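Side-chain contacts in similar to sp|P32453 Saccharomyces cerevisiae YNL315c ATP11 (PDB 2P4F), which probably acts as a mitochondrial chaperone of the ATP11 family, binding unfolded protein and assisting assembly of the F1-ATPase: residues Ser243-Asp246 / Ala247-Leu250; Leu252-Gln255 / Arg256-Ala260; Leu275-Asn279 / Lys280-Asn284. All blocks are in the same frame, centred on the assembly; numbering follows the deposited sequence. Where two conformers were deposited one is given.

Interaction 1. Residues Ser243-Asp246 / Ala247-Leu250; sequences SLQD and AQLL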
ATOM      1  N   SER A 243     -11.251  -7.360   7.776  1.00 30.44           N
ATOM      2  CA  SER A 243     -12.061  -6.164   7.973  1.00 32.48           C
ATOM      3  C   SER A 243     -11.358  -4.926   7.454  1.00 31.01           C
ATOM      4  O   SER A 243     -10.177  -4.940   7.131  1.00 30.43           O
ATOM      5  CB  SER A 243     -12.383  -5.983   9.468  1.00 34.50           C
ATOM      6  OG  SER A 243     -11.225  -5.532  10.154  1.00 37.12           O
ATOM      7  N   LEU A 244     -12.079  -3.821   7.388  1.00 32.89           N
ATOM      8  CA  LEU A 244     -11.438  -2.562   6.964  1.00 33.27           C
ATOM      9  C   LEU A 244     -10.379  -2.174   7.970  1.00 32.62           C
ATOM     10  O   LEU A 244      -9.312  -1.668   7.660  1.00 30.92           O
ATOM     11  CB  LEU A 244     -12.577  -1.548   6.840  1.00 40.33           C
ATOM     12  CG  LEU A 244     -12.263  -0.286   6.061  1.00 45.77           C
ATOM     13  CD1 LEU A 244     -11.717  -0.596   4.661  1.00 46.42           C
ATOM     14  CD2 LEU A 244     -13.488   0.602   5.942  1.00 48.23           C
ATOM     15  N   GLN A 245     -10.630  -2.448   9.248  1.00 36.83           N
ATOM     16  CA  GLN A 245      -9.623  -2.186  10.263  1.00 37.62           C
ATOM     17  C   GLN A 245      -8.392  -3.073  10.078  1.00 33.53           C
ATOM     18  O   GLN A 245      -7.278  -2.560  10.266  1.00 33.39           O
ATOM     19  CB  GLN A 245     -10.235  -2.382  11.657  1.00 42.41           C
ATOM     20  CG  GLN A 245     -11.579  -1.669  11.740  1.00 51.38           C
ATOM     21  CD  GLN A 245     -12.758  -2.542  11.354  1.00 56.36           C
ATOM     22  OE1 GLN A 245     -13.330  -2.406  10.278  1.00 54.13           O
ATOM     23  NE2 GLN A 245     -13.147  -3.477  12.230  1.00 72.82           N
ATOM     24  N   ASP A 246      -8.605  -4.339   9.720  1.00 31.25           N
ATOM     25  CA  ASP A 246      -7.435  -5.203   9.528  1.00 29.93           C
ATOM     26  C   ASP A 246      -6.622  -4.640   8.370  1.00 26.38           C
ATOM     27  O   ASP A 246      -5.383  -4.621   8.411  1.00 27.50           O
ATOM     28  CB  ASP A 246      -7.791  -6.639   9.221  1.00 34.05           C
ATOM     29  CG  ASP A 246      -8.524  -7.428  10.281  1.00 37.31           C
ATOM     30  OD1 ASP A 246      -8.298  -7.226  11.503  1.00 52.18           O
ATOM     31  OD2 ASP A 246      -9.368  -8.292   9.875  1.00 37.76           O
ATOM     32  N   ALA A 247      -7.328  -4.219   7.326  1.00 27.98           N
ATOM     33  CA  ALA A 247      -6.588  -3.712   6.146  1.00 25.25           C
ATOM     34  C   ALA A 247      -5.807  -2.444   6.458  1.00 25.56           C
ATOM     35  O   ALA A 247      -4.682  -2.195   6.010  1.00 25.78           O
ATOM     36  CB  ALA A 247      -7.630  -3.507   5.035  1.00 25.35           C
ATOM     37  N   GLN A 248      -6.404  -1.545   7.257  1.00 26.97           N
ATOM     38  CA  GLN A 248      -5.719  -0.343   7.718  1.00 27.68           C
ATOM     39  C   GLN A 248      -4.440  -0.648   8.487  1.00 27.93           C
ATOM     40  O   GLN A 248      -3.409   0.036   8.304  1.00 28.18           O
ATOM     41  CB  GLN A 248      -6.655   0.499   8.614  1.00 33.48           C
ATOM     42  CG  GLN A 248      -7.899   0.992   7.901  1.00 44.19           C
ATOM     43  CD  GLN A 248      -8.969   1.549   8.823  1.00 50.74           C
ATOM     44  OE1 GLN A 248      -9.151   1.172   9.991  1.00 66.17           O
ATOM     45  NE2 GLN A 248      -9.757   2.505   8.332  1.00 66.81           N
ATOM     46  N   LEU A 249      -4.532  -1.664   9.343  1.00 27.59           N
ATOM     47  CA  LEU A 249      -3.333  -1.991  10.156  1.00 27.89           C
ATOM     48  C   LEU A 249      -2.269  -2.641   9.277  1.00 24.38           C
ATOM     49  O   LEU A 249      -1.061  -2.399   9.432  1.00 28.76           O
ATOM     50  CB  LEU A 249      -3.751  -2.810  11.361  1.00 34.63           C
ATOM     51  CG  LEU A 249      -4.077  -2.164  12.722  1.00 47.30           C
ATOM     52  CD1 LEU A 249      -4.154  -0.631  12.710  1.00 54.89           C
ATOM     53  CD2 LEU A 249      -5.375  -2.719  13.308  1.00 53.00           C
ATOM     54  N   LEU A 250      -2.664  -3.447   8.293  1.00 24.29           N
ATOM     55  CA  LEU A 250      -1.679  -3.992   7.347  1.00 22.79           C
ATOM     56  C   LEU A 250      -1.029  -2.871   6.553  1.00 20.80           C
ATOM     57  O   LEU A 250       0.178  -2.870   6.339  1.00 22.09           O
ATOM     58  CB  LEU A 250      -2.329  -4.977   6.364  1.00 24.61           C
ATOM     59  CG  LEU A 250      -2.675  -6.329   6.992  1.00 27.00           C
ATOM     60  CD1 LEU A 250      -3.669  -7.124   6.129  1.00 26.69           C
ATOM     61  CD2 LEU A 250      -1.422  -7.162   7.254  1.00 31.81           C
TER
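The amide of Gln248 turns its oxygen to the aliphatic stem of Gln245 across the first turn of helix 244-257, the two amide planes 79° apart, close to perpendicular, and neither lies flat on the other. Gln248 OE1 stands 3.4 Å from Gln245 CA. Gln248 CG, turned to the side opposite the carbonyl carbon (chi1 -62°), comes within 3.0 Å of Leu244 O, so the stem of Gln248 is pressed close to the carbonyl oxygen of the residue four places back. The third flat group is the carboxylate of Asp246, and here the helix start shows how a capping box works. Ser243, at the N-cap, accepts from the backbone of the third residue on, Asp246 N to Ser243 OG 2.9 Å. In return Ser243 N donates to Asp246 OD2 at 3.0 Å, almost straight at 170° but from above the carboxylate plane. Asp246 N, in the first turn, has no helical carbonyl four residues back and takes the serine oxygen instead; the return bond occupies Ser243 N. Behind the cap the regular bonds take over, beginning with Ala247 N to Ser243 O at 2.9 Å, and Leu250 N closes the set on Asp246 O. Asp246 OD2 also forms a salt bridge with Arg163, which would probably favour its ionised state. The turn rests on the antiparallel sheet: Leu244 and Gln248 touch Leu134 of strand 133-139, Leu244 and Ala247 meet Val236 of strand 229-236, and on strand 156-162 Asp246 touches Leu161 and Leu250 touches Leu159.

Interaction 2. Residues Leu252-Gln255 / Arg256-Ala260; sequences LNVQ and RFYGA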
ATOM      1  N   LEU A 252      -0.617   0.211   7.451  1.00 23.34           N
ATOM      2  CA  LEU A 252       0.347   0.904   8.334  1.00 26.17           C
ATOM      3  C   LEU A 252       1.672   0.139   8.420  1.00 23.25           C
ATOM      4  O   LEU A 252       2.769   0.738   8.364  1.00 24.14           O
ATOM      5  CB  LEU A 252      -0.301   1.110   9.699  1.00 36.12           C
ATOM      6  CG  LEU A 252      -0.539   2.524  10.204  1.00 51.50           C
ATOM      7  CD1 LEU A 252      -0.915   3.470   9.064  1.00 54.94           C
ATOM      8  CD2 LEU A 252      -1.598   2.469  11.310  1.00 64.97           C
ATOM      9  N   ASN A 253       1.563  -1.204   8.532  1.00 22.42           N
ATOM     10  CA  ASN A 253       2.798  -1.977   8.586  1.00 21.92           C
ATOM     11  C   ASN A 253       3.513  -1.987   7.251  1.00 20.65           C
ATOM     12  O   ASN A 253       4.761  -2.012   7.209  1.00 22.21           O
ATOM     13  CB  ASN A 253       2.475  -3.391   9.106  1.00 24.05           C
ATOM     14  CG  ASN A 253       2.970  -3.589  10.533  1.00 23.39           C
ATOM     15  OD1 ASN A 253       3.811  -2.831  11.046  1.00 28.89           O
ATOM     16  ND2 ASN A 253       2.493  -4.609  11.214  1.00 31.75           N
ATOM     17  N   VAL A 254       2.785  -1.939   6.131  1.00 20.86           N
ATOM     18  CA  VAL A 254       3.521  -1.793   4.859  1.00 21.10           C
ATOM     19  C   VAL A 254       4.364  -0.524   4.879  1.00 20.63           C
ATOM     20  O   VAL A 254       5.525  -0.575   4.504  1.00 24.52           O
ATOM     21  CB  VAL A 254       2.556  -1.730   3.664  1.00 21.25           C
ATOM     22  CG1 VAL A 254       3.255  -1.323   2.384  1.00 23.80           C
ATOM     23  CG2 VAL A 254       1.854  -3.081   3.448  1.00 21.79           C
ATOM     24  N   GLN A 255       3.765   0.564   5.380  1.00 22.65           N
ATOM     25  CA  GLN A 255       4.522   1.806   5.447  1.00 24.32           C
ATOM     26  C   GLN A 255       5.743   1.666   6.349  1.00 23.37           C
ATOM     27  O   GLN A 255       6.825   2.201   6.082  1.00 27.12           O
ATOM     28  CB  GLN A 255       3.620   2.918   5.986  1.00 29.89           C
ATOM     29  CG  GLN A 255       2.494   3.249   5.006  1.00 38.21           C
ATOM     30  CD  GLN A 255       1.606   4.370   5.506  1.00 50.29           C
ATOM     31  OE1 GLN A 255       0.547   4.622   4.946  1.00 62.97           O
ATOM     32  NE2 GLN A 255       2.074   5.039   6.565  1.00 65.63           N
ATOM     33  N   ARG A 256       5.628   0.951   7.470  1.00 22.36           N
ATOM     34  CA  ARG A 256       6.747   0.867   8.414  1.00 23.42           C
ATOM     35  C   ARG A 256       7.911   0.096   7.820  1.00 21.79           C
ATOM     36  O   ARG A 256       9.067   0.445   8.058  1.00 31.71           O
ATOM     37  CB  ARG A 256       6.294   0.214   9.741  1.00 24.07           C
ATOM     38  CG  ARG A 256       5.329   1.124  10.526  1.00 24.39           C
ATOM     39  CD  ARG A 256       5.332   0.856  12.024  1.00 29.69           C
ATOM     40  NE  ARG A 256       5.025  -0.574  12.279  1.00 27.67           N
ATOM     41  CZ  ARG A 256       5.102  -1.043  13.522  1.00 25.37           C
ATOM     42  NH1 ARG A 256       4.841  -2.321  13.772  1.00 28.05           N
ATOM     43  NH2 ARG A 256       5.431  -0.232  14.541  1.00 28.86           N
ATOM     44  N   PHE A 257       7.613  -0.972   7.073  1.00 20.62           N
ATOM     45  CA  PHE A 257       8.683  -1.779   6.479  1.00 20.60           C
ATOM     46  C   PHE A 257       9.246  -1.113   5.224  1.00 20.17           C
ATOM     47  O   PHE A 257      10.459  -1.193   4.965  1.00 23.67           O
ATOM     48  CB  PHE A 257       8.174  -3.194   6.171  1.00 20.49           C
ATOM     49  CG  PHE A 257       8.123  -4.021   7.456  1.00 20.78           C
ATOM     50  CD1 PHE A 257       9.237  -4.767   7.838  1.00 20.38           C
ATOM     51  CD2 PHE A 257       6.980  -4.035   8.245  1.00 20.92           C
ATOM     52  CE1 PHE A 257       9.143  -5.505   9.011  1.00 22.59           C
ATOM     53  CE2 PHE A 257       6.892  -4.756   9.424  1.00 21.69           C
ATOM     54  CZ  PHE A 257       8.002  -5.505   9.819  1.00 21.40           C
ATOM     55  N   TYR A 258       8.393  -0.386   4.468  1.00 20.70           N
ATOM     56  CA  TYR A 258       8.864   0.213   3.222  1.00 21.18           C
ATOM     57  C   TYR A 258       9.438   1.600   3.447  1.00 23.07           C
ATOM     58  O   TYR A 258       9.133   2.591   2.849  1.00 31.97           O
ATOM     59  CB  TYR A 258       7.722   0.216   2.193  1.00 20.18           C
ATOM     60  CG  TYR A 258       7.656  -1.156   1.533  1.00 18.60           C
ATOM     61  CD1 TYR A 258       8.343  -1.407   0.347  1.00 18.48           C
ATOM     62  CD2 TYR A 258       6.914  -2.198   2.123  1.00 19.97           C
ATOM     63  CE1 TYR A 258       8.295  -2.662  -0.258  1.00 17.86           C
ATOM     64  CE2 TYR A 258       6.853  -3.474   1.523  1.00 18.62           C
ATOM     65  CZ  TYR A 258       7.547  -3.666   0.331  1.00 18.76           C
ATOM     66  OH  TYR A 258       7.488  -4.922  -0.248  1.00 17.81           O
ATOM     67  N   GLY A 259      10.407   1.710   4.329  1.00 35.85           N
ATOM     68  CA  GLY A 259      11.129   2.997   4.339  1.00 36.54           C
ATOM     69  C   GLY A 259      10.827   3.648   5.679  1.00 37.08           C
ATOM     70  O   GLY A 259      11.448   4.662   6.024  1.00 50.05           O
ATOM     71  N   ALA A 260       9.886   3.010   6.360  1.00 34.47           N
ATOM     72  CA  ALA A 260       9.606   3.318   7.789  1.00 42.57           C
ATOM     73  C   ALA A 260       9.481   4.819   7.998  1.00 42.72           C
ATOM     74  O   ALA A 260       9.979   5.422   8.965  1.00 58.19           O
ATOM     75  CB  ALA A 260      10.689   2.757   8.685  1.00 48.35           C
TER
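The C-terminal end of helix 244-257, with the inverse gamma turn centred on Tyr258 that follows it, illustrates how a helix can finish with side chains as well as backbone. Arg256 grips Asn253, three residues earlier, side-on: NE and NH1 both donate to the single oxygen OD1. Arg256 NE lies 2.8 Å from Asn253 OD1, nearly along the C=O axis, whereas Arg256 NH1, at 3.0 Å from Asn253 OD1, comes in the carbonyl plane on a lone pair; both bonds are bent, well short of straight. The two planes are 27° apart, nearly coplanar, and the oxygen sits at the guanidinium edge, in its plane. A bend at chi3 (-56°) brings the arginine head back to the asparagine. Both groups have further partners near the C-terminus, Asn253 ND2 bonding to Ala294 O and Arg256 NH1 to Ser296 O, which holds the pair against the end of the chain.

The two aromatic residues turn their edges to carbonyls of the previous turn. Phe257 CD2 stands 3.2 Å from Asn253 O, while the ring also meets Phe157 and packs on Leu274 of helix 266-280. Tyr258 packs edge-to-face with Trp186, and its hydroxyl is hydrogen-bonded to Asn154 O, tying the helix end to the loop before strand 156-162. Gly259, with phi 114°, takes a backbone shape that leaves no room for a beta carbon beside the preceding carbonyl oxygen, and a weak bond from Ala260 N to Gln255 O follows it. At the buried side of this last turn, Val254 CG1 touches Tyr258 CD2 at 3.8 Å, while the same ring carbon lies 3.2 Å from Val254 O.

Interaction 3. Residues Leu275-Asn279 / Lys280-Asn284; sequences LEDFN and KGSQN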
ATOM      1  N   LEU A 275      13.105  -6.435   5.156  1.00 18.73           N
ATOM      2  CA  LEU A 275      12.483  -6.293   3.825  1.00 18.18           C
ATOM      3  C   LEU A 275      13.509  -6.614   2.738  1.00 17.81           C
ATOM      4  O   LEU A 275      13.252  -7.376   1.747  1.00 17.77           O
ATOM      5  CB  LEU A 275      11.937  -4.862   3.652  1.00 18.42           C
ATOM      6  CG  LEU A 275      11.451  -4.531   2.237  1.00 17.36           C
ATOM      7  CD1 LEU A 275      10.219  -5.357   1.904  1.00 17.93           C
ATOM      8  CD2 LEU A 275      11.170  -3.031   2.169  1.00 21.33           C
ATOM      9  N   GLU A 276      14.696  -6.027   2.880  1.00 19.31           N
ATOM     10  CA  GLU A 276      15.719  -6.272   1.842  1.00 19.54           C
ATOM     11  C   GLU A 276      16.162  -7.721   1.845  1.00 18.79           C
ATOM     12  O   GLU A 276      16.307  -8.363   0.804  1.00 21.62           O
ATOM     13  CB  GLU A 276      16.918  -5.319   2.056  1.00 22.43           C
ATOM     14  CG  GLU A 276      16.495  -3.852   1.792  1.00 22.91           C
ATOM     15  CD  GLU A 276      17.602  -2.876   2.080  1.00 26.85           C
ATOM     16  OE1 GLU A 276      18.557  -3.200   2.843  1.00 36.87           O
ATOM     17  OE2 GLU A 276      17.537  -1.744   1.520  1.00 30.65           O
ATOM     18  N   ASP A 277      16.352  -8.290   3.037  1.00 20.12           N
ATOM     19  CA  ASP A 277      16.769  -9.692   3.093  1.00 20.42           C
ATOM     20  C   ASP A 277      15.756 -10.625   2.476  1.00 18.69           C
ATOM     21  O   ASP A 277      16.115 -11.605   1.785  1.00 21.50           O
ATOM     22  CB  ASP A 277      16.989 -10.089   4.564  1.00 22.03           C
ATOM     23  CG  ASP A 277      18.286  -9.543   5.114  1.00 24.84           C
ATOM     24  OD1 ASP A 277      19.172  -9.090   4.364  1.00 34.12           O
ATOM     25  OD2 ASP A 277      18.407  -9.558   6.369  1.00 31.31           O
ATOM     26  N   PHE A 278      14.460 -10.348   2.698  1.00 17.97           N
ATOM     27  CA  PHE A 278      13.432 -11.171   2.054  1.00 17.59           C
ATOM     28  C   PHE A 278      13.588 -11.080   0.530  1.00 17.69           C
ATOM     29  O   PHE A 278      13.599 -12.104  -0.169  1.00 20.04           O
ATOM     30  CB  PHE A 278      12.044 -10.673   2.492  1.00 17.63           C
ATOM     31  CG  PHE A 278      10.929 -11.504   1.859  1.00 17.43           C
ATOM     32  CD1 PHE A 278      10.509 -12.698   2.440  1.00 20.58           C
ATOM     33  CD2 PHE A 278      10.311 -11.045   0.691  1.00 17.29           C
ATOM     34  CE1 PHE A 278       9.503 -13.415   1.830  1.00 20.72           C
ATOM     35  CE2 PHE A 278       9.310 -11.767   0.070  1.00 18.33           C
ATOM     36  CZ  PHE A 278       8.897 -12.936   0.667  1.00 19.95           C
ATOM     37  N   ASN A 279      13.668  -9.848   0.006  1.00 17.31           N
ATOM     38  CA  ASN A 279      13.655  -9.685  -1.451  1.00 17.02           C
ATOM     39  C   ASN A 279      14.921 -10.172  -2.137  1.00 18.92           C
ATOM     40  O   ASN A 279      14.900 -10.486  -3.327  1.00 21.38           O
ATOM     41  CB  ASN A 279      13.392  -8.200  -1.790  1.00 17.08           C
ATOM     42  CG  ASN A 279      11.889  -7.978  -1.716  1.00 15.70           C
ATOM     43  OD1 ASN A 279      11.139  -8.134  -2.723  1.00 17.58           O
ATOM     44  ND2 ASN A 279      11.414  -7.580  -0.534  1.00 17.21           N
ATOM     45  N   LYS A 280      16.011 -10.256  -1.408  1.00 18.40           N
ATOM     46  CA  LYS A 280      17.247 -10.760  -2.029  0.57 19.76           C
ATOM     47  C   LYS A 280      17.416 -12.241  -1.689  1.00 18.91           C
ATOM     48  O   LYS A 280      18.398 -12.857  -2.148  1.00 21.59           O
ATOM     49  CB  LYS A 280      18.407  -9.849  -1.656  0.57 24.46           C
ATOM     50  CG  LYS A 280      18.508  -8.494  -2.370  0.57 27.07           C
ATOM     51  CD  LYS A 280      18.751  -7.365  -1.384  0.57 33.88           C
ATOM     52  CE  LYS A 280      18.347  -5.984  -1.797  0.57 35.71           C
ATOM     53  NZ  LYS A 280      16.900  -5.590  -1.748  0.57 23.62           N
ATOM     54  N   GLY A 281      16.459 -12.849  -0.955  1.00 19.06           N
ATOM     55  CA  GLY A 281      16.583 -14.294  -0.711  1.00 20.38           C
ATOM     56  C   GLY A 281      17.686 -14.644   0.282  1.00 20.97           C
ATOM     57  O   GLY A 281      18.229 -15.744   0.268  1.00 24.06           O
ATOM     58  N   SER A 282      18.009 -13.677   1.147  1.00 21.65           N
ATOM     59  CA  SER A 282      19.056 -13.882   2.152  1.00 24.19           C
ATOM     60  C   SER A 282      18.621 -14.872   3.213  1.00 29.57           C
ATOM     61  O   SER A 282      17.479 -14.913   3.722  1.00 28.64           O
ATOM     62  CB  SER A 282      19.386 -12.559   2.842  1.00 26.97           C
ATOM     63  OG  SER A 282      20.194 -12.844   3.982  1.00 28.83           O
ATOM     64  N   GLN A 283      19.581 -15.710   3.625  1.00 32.84           N
ATOM     65  CA  GLN A 283      19.410 -16.603   4.755  0.57 35.97           C
ATOM     66  C   GLN A 283      19.060 -15.897   6.059  1.00 33.03           C
ATOM     67  O   GLN A 283      18.624 -16.492   7.048  1.00 40.13           O
ATOM     68  CB  GLN A 283      20.755 -17.330   4.955  0.57 39.73           C
ATOM     69  CG  GLN A 283      21.879 -16.318   5.085  0.57 43.54           C
ATOM     70  CD  GLN A 283      22.689 -16.026   3.841  0.57 43.27           C
ATOM     71  OE1 GLN A 283      22.204 -15.765   2.735  0.57 34.17           O
ATOM     72  NE2 GLN A 283      24.012 -16.048   4.049  0.57 57.90           N
ATOM     73  N   ASN A 284      19.323 -14.596   6.112  1.00 33.72           N
ATOM     74  CA  ASN A 284      19.098 -13.852   7.338  1.00 34.60           C
ATOM     75  C   ASN A 284      17.628 -13.505   7.497  1.00 35.06           C
ATOM     76  O   ASN A 284      17.241 -13.069   8.584  1.00 42.67           O
ATOM     77  CB  ASN A 284      19.930 -12.572   7.328  1.00 36.30           C
ATOM     78  CG  ASN A 284      21.418 -12.820   7.488  1.00 43.06           C
ATOM     79  OD1 ASN A 284      22.258 -12.061   6.970  1.00 56.50           O
ATOM     80  ND2 ASN A 284      21.776 -13.880   8.212  1.00 51.28           N
TER
HETATM   81  O   HOH W   1      20.618  -9.276   7.782  1.00 43.78           O
HETATM   82  O   HOH W   2      21.571 -10.244   4.616  1.00 51.60           O
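A Schellman motif ends helix 266-280 and passes directly into an ST turn, a compact example of a helix stop built from glycine and serine, with the carboxylate of Asp277 beside the turn. Gly281 supplies the positive phi (73°) that takes the chain out of helical geometry, and Ser282 N then reaches back to Asp277 O at 2.9 Å, in the carbonyl plane; Gly281 N also bonds to Phe278 O, an atom less surely placed. Ser282 holds OG anti to its own nitrogen (chi1 168°), a choice that places the hydroxyl to accept from Asn284 N at 2.9 Å.

The carboxylate of Asp277 makes no direct hydrogen bond to the turn: it lies against CB of Ser282 and of Asn284, Asp277 OD2 being 3.5 Å from Asn284 CB, and water links their polar ends. One water joins Asp277 OD1, Ser282 OG and Asn284 OD1; a second links Asp277 OD2 and, weakly, Asn284 OD1. Gln273 NE2 supplies a direct bond to Asp277 OD1 from one turn earlier.

Glu276 and Lys280 run side by side, pointing the same way. In the conformer given, bends at chi2 and chi4 fold the lysine over its own turn, yet Lys280 NZ stops 3.8 Å from Glu276 CB and 5.1 Å from Glu276 OE2, too far for a salt bridge, though the opposite charges may still attract weakly. Asn279 curls back instead: its amide lies against the helix and also donates to Leu156 O at the start of strand 156-162. Leu275 O is gripped from opposite faces of its plane by Asn279 N and by Asn279 ND2, the latter bond being 2.9 Å long and nearly straight at 176°.

Interactions 1 and 2 lie at the two ends of one helix, 244-257, their centres 14 Å apart, whereas interaction 3 finishes the next helix, 266-280. The start is partly buried on the sheet and is marked by reciprocal serine-aspartate capping; the finish, also partly buried, combines an asparagine-arginine grip with aromatic packing. Interaction 3 lies at the surface, about 20 Å between its centre and that of the chain, and there water takes over much of the side-chain bridging. Leu275 joins the last two: its CD1 packs 3.5 Å from Tyr258 OH. Interactions 1 and 3 do not touch, their nearest atoms being about 11 Å apart.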